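Tailspike protein (PDB 6E1R) probably binds and cleaves the capsular polysaccharide of its Acinetobacter host, this chain being the C-terminal part of the trimeric phage tailspike. Local coordinates at residues I60-G63 against V64-I67; D442-V445 against G446-V449. One frame throughout, in Å; residues are numbered along the deposited sequence.

Contact 1 of 2, residues I60-G63 against V64-I67; sequences INNG and VTVI
Asn-62 folds its side-chain amide back into the turn that its own backbone starts, where it meets Val-64, Thr-65 and Val-66. Its CG sits between the backbone N and the carbonyl carbon (chi1 52°), which directs the amide into the turn. OD1 accepts two backbone N-H groups from opposite faces of the amide plane. Val-64 N lies 2.9 Å from Asn-62 OD1, with an almost straight bond of 167° at the hydrogen. This bond, to the N-H two residues on, makes an Asx turn. Val-66 N is a second donor, 3.1 Å from the same OD1, and comes in more from the side of the C=O. The other half of the amide is used as well. Asn-62 ND2 donates to Thr-65 OG1 at 2.8 Å, with the hydroxyl tilted out of the amide plane. ND2 also packs 3.4 Å from CG2 of Val-66.

Val-66 closes the turn through its main chain. Its carbonyl O takes the backbone N-H of Asn-62, N to O 2.9 Å. The same Val-66 O receives a CA-H...O contact from Asn-61 CA. CB of Val-66 meets the CG2 methyl of Ile-60 at 4.0 Å, an apolar contact.

Gly-63 passes through the turn with positive phi (93°), a backbone shape that favours glycine. Its O is hydrogen-bonded to Tyr-40 OH. Val-64 packs on Leu-99 and Thr-103 of helix 94-106, and Ile-67 on helix 21-25.

The chemistry is that of a turn held largely by the side chain of Asn-62, with one backbone bond across it. Two bonds on OD1 and one from ND2 fix the rotation of the amide. The two bonds to OD1 take up the N-H groups of Val-64 and Val-66 as the chain enters strand 66-67.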
# COMPACT_ATOMS: atom_id res chain seq x y z
N ILE A 60 -8.63 -53.68 -16.88
CA ILE A 60 -8.08 -52.51 -16.22
C ILE A 60 -9.05 -52.04 -15.14
O ILE A 60 -10.25 -51.89 -15.40
CB ILE A 60 -7.81 -51.39 -17.24
CG1 ILE A 60 -6.70 -51.81 -18.20
CG2 ILE A 60 -7.43 -50.09 -16.53
CD1 ILE A 60 -5.41 -52.15 -17.51
N ASN A 61 -8.52 -51.79 -13.94
CA ASN A 61 -9.35 -51.36 -12.82
C ASN A 61 -8.46 -50.55 -11.87
O ASN A 61 -7.86 -51.10 -10.94
CB ASN A 61 -10.00 -52.55 -12.12
CG ASN A 61 -10.79 -52.15 -10.89
OD1 ASN A 61 -11.15 -50.99 -10.71
ND2 ASN A 61 -11.09 -53.13 -10.04
N ASN A 62 -8.38 -49.25 -12.12
CA ASN A 62 -7.62 -48.34 -11.28
C ASN A 62 -8.42 -47.79 -10.11
O ASN A 62 -7.84 -47.14 -9.23
CB ASN A 62 -7.06 -47.18 -12.11
CG ASN A 62 -8.12 -46.47 -12.94
OD1 ASN A 62 -9.26 -46.29 -12.49
ND2 ASN A 62 -7.76 -46.07 -14.15
N GLY A 63 -9.73 -48.02 -10.08
CA GLY A 63 -10.56 -47.60 -8.97
C GLY A 63 -11.21 -46.24 -9.11
O GLY A 63 -12.00 -45.86 -8.24
N VAL A 64 -10.91 -45.50 -10.18
CA VAL A 64 -11.46 -44.16 -10.37
C VAL A 64 -12.03 -44.03 -11.77
O VAL A 64 -13.26 -43.99 -11.95
CB VAL A 64 -10.40 -43.08 -10.11
CG1 VAL A 64 -11.00 -41.70 -10.32
CG2 VAL A 64 -9.83 -43.20 -8.70
N THR A 65 -11.16 -43.95 -12.77
CA THR A 65 -11.60 -43.68 -14.14
C THR A 65 -12.08 -44.94 -14.85
O THR A 65 -13.11 -44.92 -15.53
CB THR A 65 -10.49 -43.00 -14.93
OG1 THR A 65 -9.29 -43.78 -14.84
CG2 THR A 65 -10.22 -41.60 -14.40
N VAL A 66 -11.35 -46.05 -14.70
CA VAL A 66 -11.70 -47.31 -15.34
C VAL A 66 -11.81 -48.38 -14.27
O VAL A 66 -10.89 -48.56 -13.46
CB VAL A 66 -10.66 -47.72 -16.41
CG1 VAL A 66 -11.36 -48.35 -17.61
CG2 VAL A 66 -9.84 -46.52 -16.84
N ILE A 67 -12.94 -49.09 -14.26
CA ILE A 67 -13.22 -50.12 -13.26
C ILE A 67 -13.65 -51.38 -14.03
O ILE A 67 -14.83 -51.54 -14.37
CB ILE A 67 -14.29 -49.69 -12.26
CG1 ILE A 67 -13.81 -48.47 -11.47
CG2 ILE A 67 -14.62 -50.83 -11.30
CD1 ILE A 67 -14.86 -47.88 -10.55

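Contact 2 of 2, residues D442-V445 against G446-V449; sequences DFTV and GSSV
Val-449 lays its CG2 methyl over one face of the Phe-443 ring, in a CH-pi contact. The methyl is 3.8 Å from the ring centroid and 19° off the normal. It is offset toward the rim, and its nearest ring atom is CE2. CG2 of Val-449 also lies 3.3 Å from the carbonyl O of Asp-442. At the edge of the same ring, in its plane, is the carbonyl O of Ser-447, 3.5 Å from CD2 of Phe-443.

Ser-447 makes the polar half of the contact. With chi1 at 70°, OG of Ser-447 turns back over its own backbone to reach the N-H of Thr-444. Thr-444 N donates to Ser-447 OG at 2.8 Å. A water donates to Asp-442 O and is also hydrogen-bonded to Ser-447 OG.

The type II beta turn from Thr-444 to Ser-447 sets these groups in place. Ser-447 N donates to Thr-444 O at 2.9 Å, the bond that closes the turn. Gly-446 has positive phi, which favours glycine at this corner.

Beyond the turn, Asp-442 OD1 forms a salt bridge with Arg-540 NE, and Ser-448 OG is hydrogen-bonded to Thr-532 OG1. The Phe-443 ring also meets Phe-519, and touches Ala-531 and Ala-533 of strand 528-533. The turn connects strand 435-443, an outermost strand within this chain of an antiparallel five-stranded sheet, to strand 448-455, which pairs with strand 528-533 in a four-stranded sheet.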
# COMPACT_ATOMS: atom_id res chain seq x y z
N ASP A 442 41.93 20.68 30.29
CA ASP A 442 42.63 20.86 31.55
C ASP A 442 43.73 21.90 31.39
O ASP A 442 44.59 21.77 30.51
CB ASP A 442 43.21 19.52 32.03
CG ASP A 442 42.16 18.42 32.08
OD1 ASP A 442 41.00 18.73 32.41
OD2 ASP A 442 42.50 17.26 31.78
N PHE A 443 43.70 22.93 32.23
CA PHE A 443 44.61 24.05 32.14
C PHE A 443 45.44 24.17 33.41
O PHE A 443 44.99 23.83 34.51
CB PHE A 443 43.87 25.37 31.92
CG PHE A 443 43.22 25.49 30.57
CD1 PHE A 443 41.95 24.98 30.36
CD2 PHE A 443 43.87 26.12 29.53
CE1 PHE A 443 41.34 25.09 29.12
CE2 PHE A 443 43.27 26.23 28.29
CZ PHE A 443 42.01 25.72 28.08
N THR A 444 46.67 24.65 33.24
CA THR A 444 47.45 25.24 34.31
C THR A 444 47.56 26.74 34.05
O THR A 444 47.12 27.25 33.02
CB THR A 444 48.84 24.60 34.42
OG1 THR A 444 49.57 24.82 33.22
CG2 THR A 444 48.71 23.10 34.66
N VAL A 445 48.14 27.46 35.01
CA VAL A 445 48.24 28.91 34.92
C VAL A 445 48.99 29.29 33.65
O VAL A 445 50.19 29.03 33.52
CB VAL A 445 48.91 29.51 36.16
CG1 VAL A 445 49.09 31.01 35.99
CG2 VAL A 445 48.08 29.21 37.40
N GLY A 446 48.28 29.91 32.70
CA GLY A 446 48.88 30.36 31.46
C GLY A 446 49.05 29.31 30.39
O GLY A 446 49.66 29.60 29.36
N SER A 447 48.53 28.10 30.59
CA SER A 447 48.72 27.03 29.62
C SER A 447 47.75 27.19 28.45
O SER A 447 46.74 27.90 28.53
CB SER A 447 48.55 25.66 30.27
OG SER A 447 47.20 25.43 30.61
N SER A 448 48.06 26.50 27.36
CA SER A 448 47.27 26.55 26.13
C SER A 448 46.76 25.15 25.80
O SER A 448 47.52 24.18 25.87
CB SER A 448 48.08 27.11 24.97
OG SER A 448 48.51 28.43 25.24
N VAL A 449 45.48 25.05 25.45
CA VAL A 449 44.85 23.78 25.11
C VAL A 449 44.03 23.98 23.84
O VAL A 449 43.27 24.95 23.73
CB VAL A 449 43.95 23.27 26.25
CG1 VAL A 449 43.25 21.98 25.84
CG2 VAL A 449 44.76 23.05 27.52
O HOH W 1 47.22 22.67 30.00

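How the contacts relate
Contact 1 and contact 2 lie toward opposite ends of an elongated chain. Their centres are 103 Å apart, their nearest atoms about 90 Å, and they share no strand or sheet. Contact 1 comes first along the chain. It leads into strand 66-67, an outermost strand within this chain of a small mixed sheet. The parallel strands, which begin at 79-80 and are consistent with the beta-helix of many phage tailspikes, come after that sheet. Contact 2 lies in the C-terminal domain, between two antiparallel sheets. Each is a local turn within its own domain, touched by no other chain of the trimer. The two therefore shape separate parts of the spike.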